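Local coordinates for protein-glutamine gamma-glutamyltransferase 2 (Pagrus major, PDB 1G0D) that probably cross-links proteins by a calcium-dependent acyl transfer that joins glutamine side chains to the amino groups of lysines or small amines, at residues L32-R35 / P39-I42; K71-K74 / D80-W83; W83-G88 / L94-S99. One frame throughout, in Å; residues are numbered along the deposited sequence.

Contact 1: residues L32-R35 / P39-I42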
ATOM      1  N   LEU A  32       2.634  26.787 -10.513  1.00 13.72           N
ATOM      2  CA  LEU A  32       2.947  26.955  -9.104  1.00 12.13           C
ATOM      3  C   LEU A  32       2.280  25.927  -8.211  1.00 14.71           C
ATOM      4  O   LEU A  32       1.068  25.921  -8.073  1.00 17.06           O
ATOM      5  CB  LEU A  32       2.551  28.366  -8.648  1.00  9.20           C
ATOM      6  CG  LEU A  32       2.848  28.803  -7.205  1.00  6.39           C
ATOM      7  CD1 LEU A  32       4.344  28.859  -6.929  1.00  2.18           C
ATOM      8  CD2 LEU A  32       2.254  30.172  -6.982  1.00  6.73           C
ATOM      9  N   ILE A  33       3.083  25.033  -7.631  1.00 18.09           N
ATOM     10  CA  ILE A  33       2.607  24.010  -6.703  1.00 13.50           C
ATOM     11  C   ILE A  33       3.407  24.237  -5.407  1.00 14.85           C
ATOM     12  O   ILE A  33       4.609  23.998  -5.325  1.00 14.88           O
ATOM     13  CB  ILE A  33       2.858  22.624  -7.237  1.00  9.72           C
ATOM     14  CG1 ILE A  33       2.319  22.525  -8.660  1.00  7.41           C
ATOM     15  CG2 ILE A  33       2.229  21.636  -6.292  1.00  7.63           C
ATOM     16  CD1 ILE A  33       2.782  21.328  -9.418  1.00  2.61           C
ATOM     17  N   VAL A  34       2.689  24.667  -4.389  1.00 15.18           N
ATOM     18  CA  VAL A  34       3.243  25.078  -3.113  1.00 13.15           C
ATOM     19  C   VAL A  34       2.863  24.187  -1.907  1.00 11.26           C
ATOM     20  O   VAL A  34       1.901  23.458  -1.998  1.00 17.94           O
ATOM     21  CB  VAL A  34       2.738  26.551  -3.004  1.00 14.43           C
ATOM     22  CG1 VAL A  34       2.012  26.827  -1.686  1.00 17.26           C
ATOM     23  CG2 VAL A  34       3.875  27.491  -3.362  1.00 15.95           C
ATOM     24  N   ARG A  35       3.612  24.212  -0.799  1.00 11.73           N
ATOM     25  CA  ARG A  35       3.249  23.431   0.414  1.00  8.73           C
ATOM     26  C   ARG A  35       2.872  24.450   1.524  1.00 12.43           C
ATOM     27  O   ARG A  35       3.393  25.559   1.531  1.00 17.92           O
ATOM     28  CB  ARG A  35       4.408  22.537   0.861  1.00  6.84           C
ATOM     29  CG  ARG A  35       4.874  21.596  -0.240  1.00  7.86           C
ATOM     30  CD  ARG A  35       5.694  20.434   0.280  1.00  4.09           C
ATOM     31  NE  ARG A  35       6.043  19.501  -0.794  1.00  6.53           N
ATOM     32  CZ  ARG A  35       5.499  18.286  -0.994  1.00 10.38           C
ATOM     33  NH1 ARG A  35       4.533  17.811  -0.213  1.00  8.91           N
ATOM     34  NH2 ARG A  35       5.955  17.516  -1.975  1.00  6.43           N
ATOM     35  N   PRO A  39       6.223  30.280   3.043  1.00 11.08           N
ATOM     36  CA  PRO A  39       5.939  31.375   2.122  1.00 10.07           C
ATOM     37  C   PRO A  39       6.348  31.166   0.689  1.00 12.14           C
ATOM     38  O   PRO A  39       7.250  30.384   0.403  1.00 14.25           O
ATOM     39  CB  PRO A  39       6.691  32.544   2.734  1.00 15.33           C
ATOM     40  CG  PRO A  39       7.863  31.895   3.381  1.00 12.17           C
ATOM     41  CD  PRO A  39       7.308  30.620   3.969  1.00 12.38           C
ATOM     42  N   PHE A  40       5.674  31.867  -0.220  1.00 11.19           N
ATOM     43  CA  PHE A  40       6.029  31.789  -1.626  1.00 13.01           C
ATOM     44  C   PHE A  40       6.018  33.204  -2.239  1.00 15.28           C
ATOM     45  O   PHE A  40       5.258  34.054  -1.795  1.00 19.53           O
ATOM     46  CB  PHE A  40       5.143  30.760  -2.391  1.00 12.52           C
ATOM     47  CG  PHE A  40       3.632  30.975  -2.306  1.00 11.76           C
ATOM     48  CD1 PHE A  40       2.902  30.531  -1.210  1.00 17.04           C
ATOM     49  CD2 PHE A  40       2.932  31.561  -3.369  1.00 14.15           C
ATOM     50  CE1 PHE A  40       1.492  30.675  -1.171  1.00 10.07           C
ATOM     51  CE2 PHE A  40       1.547  31.705  -3.338  1.00  8.21           C
ATOM     52  CZ  PHE A  40       0.833  31.260  -2.231  1.00 11.44           C
ATOM     53  N   SER A  41       6.896  33.485  -3.209  1.00 15.64           N
ATOM     54  CA  SER A  41       6.959  34.828  -3.807  1.00 16.40           C
ATOM     55  C   SER A  41       6.662  34.880  -5.290  1.00 16.63           C
ATOM     56  O   SER A  41       7.259  34.158  -6.076  1.00 20.72           O
ATOM     57  CB  SER A  41       8.327  35.442  -3.594  1.00 15.18           C
ATOM     58  OG  SER A  41       8.698  35.344  -2.251  1.00 19.07           O
ATOM     59  N   ILE A  42       5.764  35.775  -5.662  1.00 13.98           N
ATOM     60  CA  ILE A  42       5.356  35.934  -7.043  1.00 18.02           C
ATOM     61  C   ILE A  42       5.547  37.403  -7.357  1.00 18.52           C
ATOM     62  O   ILE A  42       5.735  38.191  -6.441  1.00 22.24           O
ATOM     63  CB  ILE A  42       3.855  35.506  -7.210  1.00 18.87           C
ATOM     64  CG1 ILE A  42       2.932  36.455  -6.435  1.00 18.09           C
ATOM     65  CG2 ILE A  42       3.648  34.045  -6.651  1.00 19.15           C
ATOM     66  CD1 ILE A  42       1.470  36.455  -6.910  1.00 18.92           C
TER

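Contact 2: residues K71-K74 / D80-W83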
ATOM      1  N   LYS A  71      -9.736  36.366   2.254  1.00 33.93           N
ATOM      2  CA  LYS A  71      -9.157  37.681   1.982  1.00 36.68           C
ATOM      3  C   LYS A  71      -7.851  37.682   2.747  1.00 33.91           C
ATOM      4  O   LYS A  71      -7.863  37.659   3.967  1.00 36.32           O
ATOM      5  CB  LYS A  71     -10.061  38.807   2.495  1.00 39.39           C
ATOM      6  CG  LYS A  71     -11.327  38.977   1.647  1.00 49.48           C
ATOM      7  CD  LYS A  71     -12.342  39.984   2.224  1.00 56.81           C
ATOM      8  CE  LYS A  71     -13.619  39.321   2.790  1.00 60.91           C
ATOM      9  NZ  LYS A  71     -14.256  38.323   1.864  1.00 64.61           N
ATOM     10  N   VAL A  72      -6.731  37.673   2.036  1.00 32.40           N
ATOM     11  CA  VAL A  72      -5.418  37.663   2.661  1.00 33.89           C
ATOM     12  C   VAL A  72      -4.973  39.014   3.317  1.00 38.25           C
ATOM     13  O   VAL A  72      -4.962  40.069   2.663  1.00 38.51           O
ATOM     14  CB  VAL A  72      -4.392  37.203   1.610  1.00 29.22           C
ATOM     15  CG1 VAL A  72      -3.011  37.164   2.185  1.00 32.06           C
ATOM     16  CG2 VAL A  72      -4.769  35.834   1.129  1.00 32.60           C
ATOM     17  N   GLN A  73      -4.612  38.957   4.613  1.00 40.95           N
ATOM     18  CA  GLN A  73      -4.147  40.106   5.408  1.00 40.43           C
ATOM     19  C   GLN A  73      -2.995  40.906   4.805  1.00 39.63           C
ATOM     20  O   GLN A  73      -2.178  40.376   4.067  1.00 35.42           O
ATOM     21  CB  GLN A  73      -3.685  39.629   6.775  1.00 44.37           C
ATOM     22  CG  GLN A  73      -4.762  39.172   7.736  1.00 51.15           C
ATOM     23  CD  GLN A  73      -4.140  38.532   8.981  1.00 57.19           C
ATOM     24  OE1 GLN A  73      -4.498  38.854  10.123  1.00 59.20           O
ATOM     25  NE2 GLN A  73      -3.184  37.628   8.759  1.00 61.29           N
ATOM     26  N   LYS A  74      -2.898  42.172   5.195  1.00 43.95           N
ATOM     27  CA  LYS A  74      -1.872  43.066   4.665  1.00 51.37           C
ATOM     28  C   LYS A  74      -0.496  42.932   5.287  1.00 51.93           C
ATOM     29  O   LYS A  74       0.514  43.340   4.678  1.00 50.12           O
ATOM     30  CB  LYS A  74      -2.330  44.523   4.745  1.00 58.62           C
ATOM     31  CG  LYS A  74      -1.928  45.362   3.507  1.00 64.47           C
ATOM     32  CD  LYS A  74      -2.874  45.143   2.322  1.00 68.69           C
ATOM     33  CE  LYS A  74      -4.275  45.691   2.600  1.00 70.65           C
ATOM     34  NZ  LYS A  74      -5.155  45.517   1.415  1.00 73.00           N
ATOM     35  N   ASP A  80      -2.519  31.427  12.133  1.00 65.26           N
ATOM     36  CA  ASP A  80      -3.316  30.556  11.319  1.00 60.75           C
ATOM     37  C   ASP A  80      -4.030  31.440  10.281  1.00 52.63           C
ATOM     38  O   ASP A  80      -4.979  31.022   9.612  1.00 52.74           O
ATOM     39  CB  ASP A  80      -4.274  29.744  12.197  1.00 68.69           C
ATOM     40  CG  ASP A  80      -5.535  30.513  12.564  1.00 77.05           C
ATOM     41  OD1 ASP A  80      -5.429  31.669  13.042  1.00 79.78           O
ATOM     42  OD2 ASP A  80      -6.634  29.937  12.375  1.00 83.33           O
ATOM     43  N   LYS A  81      -3.534  32.665  10.136  1.00 42.50           N
ATOM     44  CA  LYS A  81      -4.094  33.606   9.183  1.00 35.08           C
ATOM     45  C   LYS A  81      -3.196  33.753   7.974  1.00 30.18           C
ATOM     46  O   LYS A  81      -1.985  33.828   8.117  1.00 31.36           O
ATOM     47  CB  LYS A  81      -4.241  34.982   9.822  1.00 35.84           C
ATOM     48  CG  LYS A  81      -5.577  35.256  10.513  1.00 42.65           C
ATOM     49  CD  LYS A  81      -6.784  34.699   9.750  1.00 51.47           C
ATOM     50  CE  LYS A  81      -7.839  34.009  10.666  1.00 55.04           C
ATOM     51  NZ  LYS A  81      -7.690  32.513  10.788  1.00 56.03           N
ATOM     52  N   TRP A  82      -3.787  33.803   6.786  1.00 26.67           N
ATOM     53  CA  TRP A  82      -3.025  34.004   5.546  1.00 22.14           C
ATOM     54  C   TRP A  82      -2.623  35.494   5.524  1.00 21.33           C
ATOM     55  O   TRP A  82      -3.375  36.343   5.985  1.00 20.82           O
ATOM     56  CB  TRP A  82      -3.914  33.755   4.320  1.00 19.78           C
ATOM     57  CG  TRP A  82      -3.955  32.378   3.732  1.00 17.56           C
ATOM     58  CD1 TRP A  82      -4.824  31.367   4.065  1.00 20.95           C
ATOM     59  CD2 TRP A  82      -3.201  31.893   2.612  1.00 18.40           C
ATOM     60  NE1 TRP A  82      -4.660  30.292   3.221  1.00 14.31           N
ATOM     61  CE2 TRP A  82      -3.676  30.583   2.318  1.00 13.32           C
ATOM     62  CE3 TRP A  82      -2.170  32.436   1.823  1.00 18.06           C
ATOM     63  CZ2 TRP A  82      -3.161  29.815   1.278  1.00  8.43           C
ATOM     64  CZ3 TRP A  82      -1.656  31.667   0.784  1.00 15.11           C
ATOM     65  CH2 TRP A  82      -2.159  30.363   0.522  1.00 11.70           C
ATOM     66  N   TRP A  83      -1.449  35.831   4.999  1.00 21.20           N
ATOM     67  CA  TRP A  83      -1.063  37.246   4.911  1.00 23.69           C
ATOM     68  C   TRP A  83       0.077  37.413   3.929  1.00 26.60           C
ATOM     69  O   TRP A  83       0.762  36.445   3.591  1.00 30.00           O
ATOM     70  CB  TRP A  83      -0.665  37.816   6.275  1.00 22.26           C
ATOM     71  CG  TRP A  83       0.563  37.219   6.863  1.00 19.28           C
ATOM     72  CD1 TRP A  83       0.643  36.096   7.652  1.00 15.48           C
ATOM     73  CD2 TRP A  83       1.892  37.734   6.763  1.00 17.81           C
ATOM     74  NE1 TRP A  83       1.944  35.891   8.051  1.00 14.04           N
ATOM     75  CE2 TRP A  83       2.737  36.882   7.520  1.00 15.20           C
ATOM     76  CE3 TRP A  83       2.459  38.840   6.112  1.00 16.11           C
ATOM     77  CZ2 TRP A  83       4.111  37.097   7.644  1.00 12.61           C
ATOM     78  CZ3 TRP A  83       3.828  39.054   6.245  1.00 19.60           C
ATOM     79  CH2 TRP A  83       4.640  38.180   7.011  1.00 15.92           C
TER

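Contact 3: residues W83-G88 / L94-S99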
ATOM      1  N   TRP A  83      -1.449  35.831   4.999  1.00 21.20           N
ATOM      2  CA  TRP A  83      -1.063  37.246   4.911  1.00 23.69           C
ATOM      3  C   TRP A  83       0.077  37.413   3.929  1.00 26.60           C
ATOM      4  O   TRP A  83       0.762  36.445   3.591  1.00 30.00           O
ATOM      5  CB  TRP A  83      -0.665  37.816   6.275  1.00 22.26           C
ATOM      6  CG  TRP A  83       0.563  37.219   6.863  1.00 19.28           C
ATOM      7  CD1 TRP A  83       0.643  36.096   7.652  1.00 15.48           C
ATOM      8  CD2 TRP A  83       1.892  37.734   6.763  1.00 17.81           C
ATOM      9  NE1 TRP A  83       1.944  35.891   8.051  1.00 14.04           N
ATOM     10  CE2 TRP A  83       2.737  36.882   7.520  1.00 15.20           C
ATOM     11  CE3 TRP A  83       2.459  38.840   6.112  1.00 16.11           C
ATOM     12  CZ2 TRP A  83       4.111  37.097   7.644  1.00 12.61           C
ATOM     13  CZ3 TRP A  83       3.828  39.054   6.245  1.00 19.60           C
ATOM     14  CH2 TRP A  83       4.640  38.180   7.011  1.00 15.92           C
ATOM     15  N   PHE A  84       0.274  38.638   3.448  1.00 25.91           N
ATOM     16  CA  PHE A  84       1.329  38.883   2.480  1.00 23.01           C
ATOM     17  C   PHE A  84       2.178  40.088   2.767  1.00 23.22           C
ATOM     18  O   PHE A  84       1.809  40.985   3.493  1.00 26.57           O
ATOM     19  CB  PHE A  84       0.736  38.995   1.058  1.00 22.15           C
ATOM     20  CG  PHE A  84       0.062  40.325   0.749  1.00 18.64           C
ATOM     21  CD1 PHE A  84       0.699  41.267  -0.051  1.00 16.06           C
ATOM     22  CD2 PHE A  84      -1.229  40.603   1.212  1.00 18.68           C
ATOM     23  CE1 PHE A  84       0.070  42.457  -0.383  1.00 15.75           C
ATOM     24  CE2 PHE A  84      -1.869  41.790   0.886  1.00 13.85           C
ATOM     25  CZ  PHE A  84      -1.214  42.719   0.083  1.00 16.44           C
ATOM     26  N   ASN A  85       3.351  40.100   2.188  1.00 25.25           N
ATOM     27  CA  ASN A  85       4.226  41.228   2.372  1.00 26.70           C
ATOM     28  C   ASN A  85       4.471  41.694   0.949  1.00 24.64           C
ATOM     29  O   ASN A  85       4.676  40.899   0.045  1.00 24.86           O
ATOM     30  CB  ASN A  85       5.498  40.763   3.069  1.00 35.95           C
ATOM     31  CG  ASN A  85       6.701  41.576   2.697  1.00 43.33           C
ATOM     32  OD1 ASN A  85       7.423  41.252   1.735  1.00 46.88           O
ATOM     33  ND2 ASN A  85       6.945  42.644   3.463  1.00 49.17           N
ATOM     34  N   GLN A  86       4.418  42.991   0.741  1.00 22.88           N
ATOM     35  CA  GLN A  86       4.605  43.515  -0.583  1.00 21.86           C
ATOM     36  C   GLN A  86       5.827  44.412  -0.639  1.00 21.76           C
ATOM     37  O   GLN A  86       6.060  45.172   0.291  1.00 23.53           O
ATOM     38  CB  GLN A  86       3.355  44.300  -0.938  1.00 23.63           C
ATOM     39  CG  GLN A  86       3.519  45.359  -1.994  1.00 25.52           C
ATOM     40  CD  GLN A  86       2.323  46.286  -2.054  1.00 26.21           C
ATOM     41  OE1 GLN A  86       2.234  47.126  -2.939  1.00 31.80           O
ATOM     42  NE2 GLN A  86       1.401  46.143  -1.105  1.00 26.41           N
ATOM     43  N   GLN A  87       6.639  44.304  -1.683  1.00 22.63           N
ATOM     44  CA  GLN A  87       7.772  45.211  -1.823  1.00 23.52           C
ATOM     45  C   GLN A  87       8.132  45.458  -3.262  1.00 23.56           C
ATOM     46  O   GLN A  87       8.014  44.584  -4.109  1.00 23.71           O
ATOM     47  CB  GLN A  87       9.000  44.761  -1.052  1.00 25.72           C
ATOM     48  CG  GLN A  87       9.619  43.470  -1.406  1.00 35.99           C
ATOM     49  CD  GLN A  87      10.601  43.047  -0.311  1.00 47.80           C
ATOM     50  OE1 GLN A  87      11.737  43.542  -0.263  1.00 56.26           O
ATOM     51  NE2 GLN A  87      10.162  42.146   0.589  1.00 48.84           N
ATOM     52  N   GLY A  88       8.555  46.673  -3.556  1.00 25.22           N
ATOM     53  CA  GLY A  88       8.881  46.983  -4.921  1.00 29.67           C
ATOM     54  C   GLY A  88      10.275  46.583  -5.310  1.00 31.62           C
ATOM     55  O   GLY A  88      11.203  46.701  -4.524  1.00 33.42           O
ATOM     56  N   LEU A  94       7.041  42.647  -5.804  1.00 23.83           N
ATOM     57  CA  LEU A  94       7.313  41.322  -5.231  1.00 23.74           C
ATOM     58  C   LEU A  94       6.297  41.093  -4.122  1.00 24.81           C
ATOM     59  O   LEU A  94       6.262  41.828  -3.130  1.00 24.64           O
ATOM     60  CB  LEU A  94       8.721  41.276  -4.642  1.00 25.21           C
ATOM     61  CG  LEU A  94       9.606  40.008  -4.690  1.00 27.26           C
ATOM     62  CD1 LEU A  94       9.969  39.798  -3.256  1.00 20.12           C
ATOM     63  CD2 LEU A  94       8.982  38.718  -5.281  1.00 14.29           C
ATOM     64  N   LEU A  95       5.483  40.056  -4.283  1.00 21.35           N
ATOM     65  CA  LEU A  95       4.448  39.754  -3.328  1.00 18.85           C
ATOM     66  C   LEU A  95       4.777  38.422  -2.695  1.00 19.37           C
ATOM     67  O   LEU A  95       4.760  37.410  -3.367  1.00 19.80           O
ATOM     68  CB  LEU A  95       3.123  39.647  -4.065  1.00 20.37           C
ATOM     69  CG  LEU A  95       2.003  40.700  -4.137  1.00 25.20           C
ATOM     70  CD1 LEU A  95       2.360  42.091  -3.572  1.00 24.82           C
ATOM     71  CD2 LEU A  95       1.636  40.786  -5.586  1.00 20.06           C
ATOM     72  N   THR A  96       5.105  38.415  -1.411  1.00 20.34           N
ATOM     73  CA  THR A  96       5.406  37.164  -0.721  1.00 19.40           C
ATOM     74  C   THR A  96       4.173  36.743   0.052  1.00 18.26           C
ATOM     75  O   THR A  96       3.785  37.425   0.994  1.00 20.92           O
ATOM     76  CB  THR A  96       6.536  37.340   0.263  1.00 17.58           C
ATOM     77  OG1 THR A  96       7.671  37.863  -0.427  1.00 15.08           O
ATOM     78  CG2 THR A  96       6.885  36.016   0.889  1.00 12.57           C
ATOM     79  N   LEU A  97       3.556  35.635  -0.350  1.00 17.27           N
ATOM     80  CA  LEU A  97       2.352  35.145   0.314  1.00 16.42           C
ATOM     81  C   LEU A  97       2.781  34.223   1.423  1.00 15.54           C
ATOM     82  O   LEU A  97       3.637  33.359   1.228  1.00 14.78           O
ATOM     83  CB  LEU A  97       1.453  34.354  -0.643  1.00 23.98           C
ATOM     84  CG  LEU A  97       0.478  34.909  -1.699  1.00 24.84           C
ATOM     85  CD1 LEU A  97      -0.838  35.055  -1.038  1.00 20.83           C
ATOM     86  CD2 LEU A  97       0.938  36.219  -2.303  1.00 22.71           C
ATOM     87  N   HIS A  98       2.182  34.422   2.587  1.00 14.58           N
ATOM     88  CA  HIS A  98       2.446  33.599   3.774  1.00 17.38           C
ATOM     89  C   HIS A  98       1.153  32.824   4.107  1.00 17.71           C
ATOM     90  O   HIS A  98       0.109  33.409   4.324  1.00 21.59           O
ATOM     91  CB  HIS A  98       2.834  34.485   4.964  1.00 17.52           C
ATOM     92  CG  HIS A  98       4.221  35.037   4.887  1.00 16.27           C
ATOM     93  ND1 HIS A  98       5.319  34.361   5.379  1.00 15.53           N
ATOM     94  CD2 HIS A  98       4.690  36.196   4.367  1.00 15.14           C
ATOM     95  CE1 HIS A  98       6.403  35.083   5.162  1.00 15.15           C
ATOM     96  NE2 HIS A  98       6.048  36.201   4.549  1.00 15.80           N
ATOM     97  N   SER A  99       1.220  31.510   4.144  1.00 17.73           N
ATOM     98  CA  SER A  99       0.025  30.739   4.402  1.00 15.88           C
ATOM     99  C   SER A  99       0.139  30.091   5.751  1.00 18.99           C
ATOM    100  O   SER A  99       1.240  29.772   6.171  1.00 18.96           O
ATOM    101  CB  SER A  99      -0.122  29.633   3.346  1.00 15.38           C
ATOM    102  OG  SER A  99       0.787  28.553   3.569  1.00  7.02           O
TER
HETATM  103  O   HOH W   1       7.607  40.618  -0.887  1.00 15.93           O

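Contact 1: residues L32-R35 / P39-I42
Phe40 carries this contact, with Val34 and Leu32 approaching its ring obliquely from the same side. Val34 uses both of its methyls: CG2 rests 3.6 Å from Phe40 CB and is just as near the ring carbon CG, while CG1 lies 3.8 Å from Phe40 CD1. Further along that side Leu32 presents a single methyl, CD2, which comes to 3.9 Å from Phe40 CD2. Val34 and Leu32 each cross the phenylalanine side chain at about a right angle, so the contact rests on methyl tips against ring carbons. The same Leu32 CD2 also reaches Ile42 CG2, at 4.1 Å, and thereby links two residues of segment 39-42 that sit on the same side of their strand.

The torsions explain these positions. Leu32 extends toward the ring because its CG is anti to the backbone N (chi1 -177°), whereas the CG of Phe40 stands between its own backbone N and carbonyl carbon (chi1 56°). The backbones themselves stay apart, with 7.4 Å between Val34 CA and Phe40 CA, and their hydrogen bonds go to other strands: Leu32 and Val34 pair with His131, Phe40 with Leu97 and Ile42 with Leu95. This is the geometry of a beta-sandwich interior, where two sheets meet through side chains alone.

All four touching residues are buried. Outward from them, Phe130 of strand 121-133 sets its ring at about 60° to that of Phe40, and Asn18 of helix 15-21 touches both Leu32 and Phe40. Strand 33-35 is an outermost strand of the mixed sheet, beside strand 121-133; strand 40-46 runs within the antiparallel sheet, between strands 8-12 and 92-98, and the short turn after Arg35 carries the chain from one sheet to the other.

Contact 2: residues K71-K74 / D80-W83
Gln73 lays its extended side chain across segment 80-83, the amide approaching the Trp83 indole obliquely while its CB lies 3.6 Å from Trp83 CB. The indole has Lys81 O in plane at its edge, and one of its faces is taken by His98 of strand 92-98. The Trp82 ring is met obliquely as well, by Val72 CG2, whose closest approach is to Trp82 CB at 3.9 Å. The two tryptophans thus diverge from adjacent positions: Trp82 runs inward among Phe130 and Met132 of strand 121-133, and Trp83 lies on the partly exposed side.

Between them the backbone of Trp82 supplies the polar link. Its carbonyl oxygen accepts the main-chain amide, with 3.2 Å from Gln73 N to Trp82 O, and the donor stands above the carbonyl plane by 39°. The amide at the end of the extended side chain reaches the same oxygen, at 3.1 Å from Gln73 NE2 to Trp82 O, but the position of NE2 is less certain and this second bond is correspondingly doubtful. One residue further on, Trp83 CA makes a CA-H...O contact of 3.4 Å with Gln73 O, and a single beta bridge joins Gln73 to Trp83. Val72, with CG1 anti to the backbone N (chi1 -180°), sets that methyl 3.4 Å from Trp83 CA and covers the bridge from the buried side.

Lys81 curls back on its neighbour in a salt bridge whose hydrogen bonds are weak, 3.2 Å from Lys81 NZ to Asp80 OD2, and Asp80 itself is poorly ordered. The chemistry implies a connection between strands 68-72 and 83-88 closed at its base by Trp82 O and by Val72 packing; the Lys81-Asp80 pair, lying within one segment, does not bridge it.

Contact 3: residues W83-G88 / L94-S99
Trp83 spreads its indole over the imidazole of His98, in an offset stack whose ring planes differ by only 8°. The six-membered ring and the imidazole have centroids 3.9 Å apart, with Trp83 CZ2 over the centre of the histidine ring. Beneath the five-membered ring comes His98 CB, a CH-pi contact 3.5 Å from that ring's centroid. The pair closes one end of an antiparallel beta hairpin, strands 83-88 and 92-98, at the border of the N-terminal beta-sandwich characteristic of transglutaminases. What brings the indole across to the partner strand is its first torsion, which sets CG between the backbone N and the carbonyl carbon (chi1 65°). An alanine here would remove the indole and is likely to leave one face of His98 without its stacking partner, freeing the imidazole to turn.

Below the rings the ladder is regular. Trp83 with His98, Asn85 with Thr96 and Gln87 with Leu94 are hydrogen-bonded pairs, and Phe84 with Leu97 and Gln86 with Leu95 alternate with them as non-hydrogen-bonded pairs. His98 N gives the shortest of the six bonds, 2.7 Å to Trp83 O, nearly along the C=O axis. The two sheet faces differ in character. Phe84, Leu95 and Leu97 point inward toward Leu56 and Leu58 of strand 55-62; there Leu95 CD1 lies 3.9 Å from Phe84 CE1 and 3.6 Å from Gln86 CB.

The other face, with Trp83 and His98, is polar along much of its length. Gln87 NE2 donates to a lone pair of Asn85 OD1 in the carbonyl plane. Beside that bond a water lies within hydrogen-bonding distance of Asn85 OD1, Leu94 O and Thr96 OG1, 2.8 Å from the last, though it may not serve all of its acceptors at once.

In the fold
The three contacts follow one another along the chain within the N-terminal beta-sandwich, away from the catalytic triad and the probable calcium and nucleotide sites. Contact 1 passes from the mixed sheet to the antiparallel one; contact 2 ties the ends of strands 68-72 and 83-88, one in each sheet; contact 3 is a hairpin within the antiparallel sheet. The centres of contacts 1 and 2 lie about 15 Å apart, those of contacts 1 and 3 about 11 Å, those of contacts 2 and 3 about 10 Å. Contacts 2 and 3 share Trp83, and Phe40 packs on Trp82. Chain crossings in contacts 1 and 2 and a shared apolar interior join the layers; pairing in contact 3 builds one.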